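Local coordinates for protein probable histone-lysine N-methyltransferase, H3 lysine-9 specific SUVH9 (Arabidopsis thaliana, PDB 4NJ5) that acts in gene silencing, lacking methyltransferase activity itself and probably binding methylated DNA to recruit RNA polymerase V to chromatin, at residues H15-K18 with T19-Y23; V393-T396 with R397-N401; G160-A163 with M164-S167; A225-G228 with S229-L232. One frame throughout, in Å; residues are numbered along the deposited sequence.

Interaction 1: residues H15-K18 with T19-Y23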
loop_
_atom_site.group_PDB
_atom_site.type_symbol
_atom_site.label_atom_id
_atom_site.label_comp_id
_atom_site.label_asym_id
_atom_site.label_seq_id
_atom_site.Cartn_x
_atom_site.Cartn_y
_atom_site.Cartn_z
ATOM N N HIS A 15 -14.141 9.057 -0.296
ATOM C CA HIS A 15 -14.917 8.007 -0.951
ATOM C C HIS A 15 -14.001 6.944 -1.560
ATOM O O HIS A 15 -14.223 5.741 -1.369
ATOM C CB HIS A 15 -15.859 8.564 -2.023
ATOM C CG HIS A 15 -16.573 7.497 -2.796
ATOM N ND1 HIS A 15 -17.616 6.768 -2.269
ATOM C CD2 HIS A 15 -16.371 7.017 -4.048
ATOM C CE1 HIS A 15 -18.038 5.892 -3.167
ATOM N NE2 HIS A 15 -17.299 6.023 -4.253
ATOM N N VAL A 16 -12.975 7.389 -2.282
ATOM C CA VAL A 16 -12.013 6.455 -2.875
ATOM C C VAL A 16 -11.322 5.609 -1.807
ATOM O O VAL A 16 -11.125 4.403 -1.985
ATOM C CB VAL A 16 -10.946 7.184 -3.721
ATOM C CG1 VAL A 16 -9.766 6.268 -4.014
ATOM C CG2 VAL A 16 -11.555 7.701 -5.008
ATOM N N ARG A 17 -10.964 6.247 -0.696
ATOM C CA ARG A 17 -10.334 5.546 0.418
ATOM C C ARG A 17 -11.214 4.385 0.901
ATOM O O ARG A 17 -10.767 3.228 0.970
ATOM C CB ARG A 17 -10.054 6.528 1.558
ATOM C CG ARG A 17 -9.157 5.987 2.650
ATOM C CD ARG A 17 -8.761 7.084 3.634
ATOM N NE ARG A 17 -9.872 7.523 4.474
ATOM C CZ ARG A 17 -10.239 6.917 5.599
ATOM N NH1 ARG A 17 -9.588 5.839 6.013
ATOM N NH2 ARG A 17 -11.259 7.383 6.308
ATOM N N LYS A 18 -12.470 4.697 1.208
ATOM C CA LYS A 18 -13.427 3.675 1.638
ATOM C C LYS A 18 -13.603 2.560 0.598
ATOM O O LYS A 18 -13.685 1.370 0.942
ATOM C CB LYS A 18 -14.784 4.308 1.958
ATOM C CG LYS A 18 -14.804 5.141 3.231
ATOM C CD LYS A 18 -14.640 4.262 4.460
ATOM C CE LYS A 18 -14.587 5.087 5.737
ATOM N NZ LYS A 18 -15.840 5.866 5.963
ATOM N N THR A 19 -13.654 2.947 -0.673
ATOM C CA THR A 19 -13.826 1.968 -1.735
ATOM C C THR A 19 -12.659 0.990 -1.762
ATOM O O THR A 19 -12.858 -0.224 -1.856
ATOM C CB THR A 19 -13.964 2.628 -3.123
ATOM O OG1 THR A 19 -15.049 3.565 -3.108
ATOM C CG2 THR A 19 -14.228 1.567 -4.183
ATOM N N ARG A 20 -11.443 1.516 -1.672
ATOM C CA ARG A 20 -10.262 0.663 -1.714
ATOM C C ARG A 20 -10.196 -0.256 -0.498
ATOM O O ARG A 20 -9.810 -1.429 -0.610
ATOM C CB ARG A 20 -8.984 1.494 -1.867
ATOM C CG ARG A 20 -8.908 2.233 -3.203
ATOM C CD ARG A 20 -7.481 2.615 -3.576
ATOM N NE ARG A 20 -6.656 1.447 -3.877
ATOM C CZ ARG A 20 -5.439 1.509 -4.410
ATOM N NH1 ARG A 20 -4.905 2.686 -4.712
ATOM N NH2 ARG A 20 -4.759 0.397 -4.652
ATOM N N MET A 21 -10.596 0.272 0.657
ATOM C CA MET A 21 -10.654 -0.547 1.867
ATOM C C MET A 21 -11.609 -1.729 1.699
ATOM O O MET A 21 -11.288 -2.869 2.074
ATOM C CB MET A 21 -11.068 0.297 3.069
ATOM C CG MET A 21 -9.915 0.722 3.949
ATOM S SD MET A 21 -10.518 1.374 5.513
ATOM C CE MET A 21 -11.278 2.895 4.948
ATOM N N ILE A 22 -12.778 -1.453 1.128
ATOM C CA ILE A 22 -13.735 -2.512 0.836
ATOM C C ILE A 22 -13.153 -3.538 -0.132
ATOM O O ILE A 22 -13.219 -4.743 0.120
ATOM C CB ILE A 22 -15.050 -1.957 0.258
ATOM C CG1 ILE A 22 -15.842 -1.224 1.342
ATOM C CG2 ILE A 22 -15.891 -3.081 -0.330
ATOM C CD1 ILE A 22 -17.198 -0.730 0.876
ATOM N N TYR A 23 -12.570 -3.060 -1.229
ATOM C CA TYR A 23 -12.015 -3.964 -2.236
ATOM C C TYR A 23 -10.964 -4.917 -1.655
ATOM O O TYR A 23 -11.089 -6.143 -1.775
ATOM C CB TYR A 23 -11.441 -3.182 -3.422
ATOM C CG TYR A 23 -10.850 -4.068 -4.496
ATOM C CD1 TYR A 23 -11.664 -4.704 -5.427
ATOM C CD2 TYR A 23 -9.481 -4.268 -4.578
ATOM C CE1 TYR A 23 -11.127 -5.516 -6.407
ATOM C CE2 TYR A 23 -8.936 -5.081 -5.553
ATOM C CZ TYR A 23 -9.762 -5.701 -6.465
ATOM O OH TYR A 23 -9.216 -6.507 -7.434
#

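Interaction 2: residues V393-T396 with R397-N401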
loop_
_atom_site.group_PDB
_atom_site.type_symbol
_atom_site.label_atom_id
_atom_site.label_comp_id
_atom_site.label_asym_id
_atom_site.label_seq_id
_atom_site.Cartn_x
_atom_site.Cartn_y
_atom_site.Cartn_z
ATOM N N VAL A 393 12.494 2.992 24.716
ATOM C CA VAL A 393 12.762 2.445 26.039
ATOM C C VAL A 393 11.504 2.532 26.898
ATOM O O VAL A 393 11.049 3.622 27.230
ATOM C CB VAL A 393 13.930 3.182 26.726
ATOM C CG1 VAL A 393 14.189 2.610 28.116
ATOM C CG2 VAL A 393 15.182 3.106 25.867
ATOM N N ALA A 394 10.941 1.379 27.246
ATOM C CA ALA A 394 9.694 1.333 28.005
ATOM C C ALA A 394 9.911 1.558 29.496
ATOM O O ALA A 394 10.869 1.054 30.079
ATOM C CB ALA A 394 8.968 0.014 27.765
ATOM N N LEU A 395 9.005 2.317 30.103
ATOM C CA LEU A 395 9.099 2.647 31.519
ATOM C C LEU A 395 7.909 2.136 32.320
ATOM O O LEU A 395 6.805 1.962 31.791
ATOM C CB LEU A 395 9.196 4.161 31.724
ATOM C CG LEU A 395 10.432 4.949 31.288
ATOM C CD1 LEU A 395 11.658 4.056 31.218
ATOM C CD2 LEU A 395 10.190 5.636 29.959
ATOM N N THR A 396 8.150 1.906 33.607
ATOM C CA THR A 396 7.083 1.685 34.569
ATOM C C THR A 396 6.494 3.045 34.913
ATOM O O THR A 396 6.975 4.064 34.424
ATOM C CB THR A 396 7.629 1.070 35.869
ATOM O OG1 THR A 396 8.689 1.889 36.378
ATOM C CG2 THR A 396 8.173 -0.325 35.608
ATOM N N ARG A 397 5.472 3.079 35.759
ATOM C CA ARG A 397 4.912 4.356 36.183
ATOM C C ARG A 397 5.874 5.158 37.066
ATOM O O ARG A 397 5.919 6.376 36.972
ATOM C CB ARG A 397 3.544 4.159 36.847
ATOM C CG ARG A 397 2.885 5.459 37.296
ATOM C CD ARG A 397 1.369 5.402 37.183
ATOM N NE ARG A 397 0.940 5.238 35.795
ATOM C CZ ARG A 397 -0.152 5.786 35.271
ATOM N NH1 ARG A 397 -0.943 6.546 36.015
ATOM N NH2 ARG A 397 -0.450 5.576 33.997
ATOM N N GLU A 398 6.644 4.475 37.911
ATOM C CA GLU A 398 7.638 5.141 38.763
ATOM C C GLU A 398 8.755 5.792 37.933
ATOM O O GLU A 398 9.100 6.959 38.143
ATOM C CB GLU A 398 8.223 4.166 39.811
ATOM C CG GLU A 398 8.870 2.917 39.179
ATOM C CD GLU A 398 9.485 1.949 40.185
ATOM O OE1 GLU A 398 9.602 2.295 41.387
ATOM O OE2 GLU A 398 9.860 0.831 39.761
ATOM N N GLN A 399 9.306 5.033 36.989
ATOM C CA GLN A 399 10.428 5.492 36.182
ATOM C C GLN A 399 9.988 6.655 35.308
ATOM O O GLN A 399 10.683 7.678 35.192
ATOM C CB GLN A 399 10.949 4.351 35.300
ATOM C CG GLN A 399 11.508 3.155 36.064
ATOM C CD GLN A 399 11.489 1.863 35.250
ATOM O OE1 GLN A 399 10.862 1.786 34.193
ATOM N NE2 GLN A 399 12.176 0.841 35.750
ATOM N N ALA A 400 8.819 6.478 34.698
ATOM C CA ALA A 400 8.207 7.492 33.858
ATOM C C ALA A 400 7.995 8.754 34.664
ATOM O O ALA A 400 8.322 9.836 34.210
ATOM C CB ALA A 400 6.887 7.000 33.302
ATOM N N ASN A 401 7.451 8.603 35.868
ATOM C CA ASN A 401 7.237 9.741 36.755
ATOM C C ASN A 401 8.517 10.491 37.106
ATOM O O ASN A 401 8.534 11.719 37.123
ATOM C CB ASN A 401 6.532 9.308 38.041
ATOM C CG ASN A 401 6.578 10.377 39.115
ATOM O OD1 ASN A 401 5.790 11.322 39.100
ATOM N ND2 ASN A 401 7.508 10.233 40.054
#

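Interaction 3: residues G160-A163 with M164-S167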
loop_
_atom_site.group_PDB
_atom_site.type_symbol
_atom_site.label_atom_id
_atom_site.label_comp_id
_atom_site.label_asym_id
_atom_site.label_seq_id
_atom_site.Cartn_x
_atom_site.Cartn_y
_atom_site.Cartn_z
ATOM N N GLY A 160 -11.638 0.123 -30.515
ATOM C CA GLY A 160 -10.650 0.868 -29.757
ATOM C C GLY A 160 -9.804 1.798 -30.604
ATOM O O GLY A 160 -9.561 2.943 -30.222
ATOM N N ASN A 161 -9.359 1.306 -31.755
ATOM C CA ASN A 161 -8.521 2.092 -32.654
ATOM C C ASN A 161 -9.239 3.333 -33.184
ATOM O O ASN A 161 -8.703 4.452 -33.136
ATOM C CB ASN A 161 -8.032 1.222 -33.814
ATOM C CG ASN A 161 -7.210 0.033 -33.343
ATOM O OD1 ASN A 161 -6.690 0.031 -32.231
ATOM N ND2 ASN A 161 -7.090 -0.981 -34.190
ATOM N N LEU A 162 -10.457 3.128 -33.682
ATOM C CA LEU A 162 -11.290 4.226 -34.159
ATOM C C LEU A 162 -11.540 5.204 -33.023
ATOM O O LEU A 162 -11.535 6.415 -33.226
ATOM C CB LEU A 162 -12.621 3.703 -34.706
ATOM C CG LEU A 162 -13.606 4.733 -35.275
ATOM C CD1 LEU A 162 -12.970 5.545 -36.390
ATOM C CD2 LEU A 162 -14.876 4.054 -35.768
ATOM N N ALA A 163 -11.741 4.672 -31.822
ATOM C CA ALA A 163 -11.978 5.507 -30.651
ATOM C C ALA A 163 -10.765 6.382 -30.338
ATOM O O ALA A 163 -10.913 7.546 -29.973
ATOM C CB ALA A 163 -12.341 4.650 -29.458
ATOM N N MET A 164 -9.571 5.813 -30.481
ATOM C CA MET A 164 -8.330 6.560 -30.305
ATOM C C MET A 164 -8.272 7.697 -31.318
ATOM O O MET A 164 -8.012 8.849 -30.960
ATOM C CB MET A 164 -7.111 5.645 -30.480
ATOM C CG MET A 164 -6.926 4.604 -29.386
ATOM S SD MET A 164 -6.479 5.312 -27.786
ATOM C CE MET A 164 -4.788 5.823 -28.086
ATOM N N GLU A 165 -8.522 7.361 -32.583
ATOM C CA GLU A 165 -8.559 8.347 -33.661
ATOM C C GLU A 165 -9.499 9.506 -33.336
ATOM O O GLU A 165 -9.145 10.679 -33.467
ATOM C CB GLU A 165 -8.968 7.658 -34.968
ATOM C CG GLU A 165 -9.746 8.530 -35.941
ATOM C CD GLU A 165 -8.883 9.577 -36.611
ATOM O OE1 GLU A 165 -7.658 9.362 -36.726
ATOM O OE2 GLU A 165 -9.436 10.613 -37.029
ATOM N N ARG A 166 -10.699 9.158 -32.898
ATOM C CA ARG A 166 -11.707 10.145 -32.568
ATOM C C ARG A 166 -11.284 11.013 -31.385
ATOM O O ARG A 166 -11.538 12.220 -31.370
ATOM C CB ARG A 166 -13.040 9.459 -32.269
ATOM C CG ARG A 166 -14.085 9.673 -33.346
ATOM C CD ARG A 166 -13.575 9.277 -34.724
ATOM N NE ARG A 166 -14.268 10.016 -35.775
ATOM C CZ ARG A 166 -13.785 11.106 -36.363
ATOM N NH1 ARG A 166 -12.592 11.573 -36.020
ATOM N NH2 ARG A 166 -14.488 11.723 -37.303
ATOM N N SER A 167 -10.636 10.403 -30.399
ATOM C CA SER A 167 -10.148 11.160 -29.252
ATOM C C SER A 167 -9.055 12.136 -29.667
ATOM O O SER A 167 -8.958 13.232 -29.111
ATOM C CB SER A 167 -9.667 10.232 -28.135
ATOM O OG SER A 167 -10.763 9.770 -27.364
#

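Interaction 4: residues A225-G228 with S229-L232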
loop_
_atom_site.group_PDB
_atom_site.type_symbol
_atom_site.label_atom_id
_atom_site.label_comp_id
_atom_site.label_asym_id
_atom_site.label_seq_id
_atom_site.Cartn_x
_atom_site.Cartn_y
_atom_site.Cartn_z
ATOM N N ALA A 225 1.002 16.899 -11.577
ATOM C CA ALA A 225 1.972 16.370 -10.632
ATOM C C ALA A 225 2.856 15.336 -11.317
ATOM O O ALA A 225 2.479 14.768 -12.348
ATOM C CB ALA A 225 1.265 15.751 -9.442
ATOM N N GLU A 226 4.032 15.103 -10.738
ATOM C CA GLU A 226 4.986 14.128 -11.249
ATOM C C GLU A 226 4.314 12.774 -11.464
ATOM O O GLU A 226 3.480 12.351 -10.665
ATOM C CB GLU A 226 6.160 13.975 -10.270
ATOM C CG GLU A 226 7.332 13.158 -10.807
ATOM C CD GLU A 226 8.438 12.953 -9.779
ATOM O OE1 GLU A 226 8.276 13.390 -8.619
ATOM O OE2 GLU A 226 9.472 12.346 -10.131
ATOM N N MET A 227 4.673 12.104 -12.551
ATOM C CA MET A 227 4.145 10.779 -12.829
ATOM C C MET A 227 4.582 9.778 -11.769
ATOM O O MET A 227 5.704 9.837 -11.264
ATOM C CB MET A 227 4.592 10.304 -14.210
ATOM C CG MET A 227 3.940 11.048 -15.351
ATOM S SD MET A 227 4.370 10.369 -16.961
ATOM C CE MET A 227 6.156 10.506 -16.894
ATOM N N GLY A 228 3.684 8.857 -11.435
ATOM C CA GLY A 228 3.980 7.818 -10.470
ATOM C C GLY A 228 5.009 6.820 -10.967
ATOM O O GLY A 228 5.796 6.299 -10.179
ATOM N N SER A 229 5.009 6.544 -12.270
ATOM C CA SER A 229 5.984 5.605 -12.829
ATOM C C SER A 229 7.418 6.123 -12.658
ATOM O O SER A 229 8.345 5.350 -12.398
ATOM C CB SER A 229 5.670 5.278 -14.298
ATOM O OG SER A 229 5.580 6.442 -15.100
ATOM N N SER A 230 7.586 7.437 -12.778
ATOM C CA SER A 230 8.877 8.074 -12.544
ATOM C C SER A 230 9.327 7.889 -11.096
ATOM O O SER A 230 10.494 7.586 -10.828
ATOM C CB SER A 230 8.803 9.563 -12.883
ATOM O OG SER A 230 8.383 9.752 -14.222
ATOM N N VAL A 231 8.391 8.072 -10.169
ATOM C CA VAL A 231 8.660 7.872 -8.750
ATOM C C VAL A 231 9.063 6.419 -8.481
ATOM O O VAL A 231 9.989 6.149 -7.712
ATOM C CB VAL A 231 7.436 8.274 -7.888
ATOM C CG1 VAL A 231 7.704 8.023 -6.415
ATOM C CG2 VAL A 231 7.081 9.744 -8.122
ATOM N N LEU A 232 8.374 5.490 -9.139
ATOM C CA LEU A 232 8.674 4.067 -9.014
ATOM C C LEU A 232 10.099 3.753 -9.454
ATOM O O LEU A 232 10.877 3.131 -8.711
ATOM C CB LEU A 232 7.684 3.239 -9.842
ATOM C CG LEU A 232 6.533 2.517 -9.134
ATOM C CD1 LEU A 232 6.342 3.028 -7.724
ATOM C CD2 LEU A 232 5.241 2.665 -9.923
#

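Interaction 1: residues H15-K18 with T19-Y23
Thr19 packs against His15 one turn back in the long alpha-helix 8-35, and its hydroxyl illustrates how a polar side chain can be absorbed by its own helix. OG1 lies beside the backbone N, with chi1 at -56°, and donates to His15 O at 2.9 Å from above the carbonyl plane. Thr19 N reaches the same oxygen nearer to that plane, so one acceptor serves two donors. The hydroxyl also sits over one face of the His15 imidazole, displaced toward its rim, with OG1 3.5 Å from NE2. A valine in place of Thr19 would keep the bulk but is likely to leave His15 O with the backbone N-H as its one donor of the pair and an apolar methyl facing the ring. Arg20 N bonds to Val16 O, and Arg20 CG rests 3.3 Å from the same Val16 O; the guanidinium leads away to a salt bridge with Glu89, on helix 87-92. Met21 runs alongside both Arg17 and Lys18, and its terminal methyl does the touching: CE stands 3.6 Å from Arg17 NH1 and 3.7 Å from Lys18 CD. Arg17 itself is turned to Glu14, through a salt bridge, and to Trp421, through a cation-pi contact. Ile22 N binds Lys18 O, and Ile22 CG1 lies 3.4 Å from that Lys18 oxygen.

Interaction 2: residues V393-T396 with R397-N401
Thr396 and Gln399 exchange hydrogen bonds in both directions. Gln399 OE1 accepts from Thr396 N at 2.8 Å along a nearly straight N-H line (170°), the donor standing above the amide plane of the side chain. In return Gln399 N donates to Thr396 OG1 at 3.3 Å. OG1 is set between the backbone N and the carbonyl carbon (chi1 54°), which turns it toward the first turn of the helix. This is a capping box, with Thr396 as N-cap of helix 397-405 in the SET domain; the first ordinary helical bond follows, from Ala400 N to Thr396 O. An alanine at Gln399 would remove the amide, and Thr396 N would probably lose its acceptor within the cap. Glu398 CG also approaches OG1, although that side chain is poorly ordered. Further out, Leu395 crosses the Gln399 side chain at a slant, its CD1 3.8 Å from OE1, while its CB meets Ala400 CB at 4.0 Å. The directions of strand 393-395 and helical segment 397-401 differ by 109°, their axes passing 7.7 Å apart. Strand 393-395 is positioned by antiparallel pairing with strand 448-450, where Ala448 also touches the methyl group of Ala400.

Interaction 3: residues G160-A163 with M164-S167
Leu162 lies alongside Arg166, one helical turn later, and the two side chains point the same way, with CD1 of the leucine 4.1 Å from CD of the arginine. The overlap is therefore methyl against the aliphatic shaft, leaving the guanidinium beyond it. Glu165 OE2 is 3.4 Å from Arg166 NH1 but well out of the guanidinium plane, so this neighbouring pair is joined by charge without a directed N-H. Met164 CG, anti to its own carbonyl carbon (chi1 -68°), passes 3.2 Å from Gly160 O before the chain bends away. Helix 159-169 packs on the sheet of the SRA domain, Met164 touching strands 103-106, 117-124 and 212-220. The backbone ladder runs regularly through the contact, with Glu165 N bonded to Asn161 O at 3.0 Å and Ser167 N to Ala163 O at 2.9 Å. The polar side chains of these two acceptor and donor turns bond outside it, Ser167 OG to Ala118 O and the Asn161 amide to Gln142 N and Arg156 O. Chemically, the leucine contact is dispersive and undirected, so the arginine head is probably oriented mainly by its salt bridge from NE to Glu115 and its cation-pi contact with Tyr169, Glu165 adding undirected charge attraction.

Interaction 4: residues A225-G228 with S229-L232
At Met227 the extended chain of 225-227 turns into helix 228-240, whose first backbone bonds run from Val231 N to Met227 O, weak at 3.4 Å, and from Leu232 N to Gly228 O, firmer at 2.9 Å. The side chains of Glu226 and Met227 reach this opening turn. Glu226, its CG opposite the backbone N (chi1 -170°) and the rest extended, carries its carboxylate to Val231, where CD lies 3.9 Å from the methyl CG2. That same Val231 methyl is 3.4 Å from Met227 O, so it touches both the N-cap carbonyl oxygen and the carboxylate. Glu226 OE2 also approaches Ser230 CB at 4.0 Å. Met227 occupies the N-cap position, but a thioether side chain offers no conventional hydroxyl or carboxylate cap; its terminal CE instead bends round to Ser230 OG, 3.6 Å away. The negative carboxylate near the N-terminal end of the helix may interact favourably with the helix dipole. Ser229 faces the SRA sheet, where its OG bonds to Asp194 on strand 190-206, a strand that Met227 also touches. Leu232 CD2 comes within 3.7 Å of Gly228 O, and the leucine side chain packs on Val192 and Pro496.

Each of the four contacts joins adjoining residues, so none closes a long loop, and along the chain they follow in series without nesting or crossing. Interaction 1 comes first, within helix 8-35, whose side chains reach helices 46-60 and 87-92 and, far along the chain, Trp421 and Trp424. Interaction 3 follows, a helix on the sheet of the SRA domain. Interaction 4 starts helix 228-240, which touches the same sheet and also Pro496 and Met497 in the SET range; the nearest atoms of interactions 3 and 4 are about 15 Å apart. Interaction 2 comes last, at a strand-to-helix turn of the SET domain, its centre about 68 Å from that of interaction 3 and across the chain's centre.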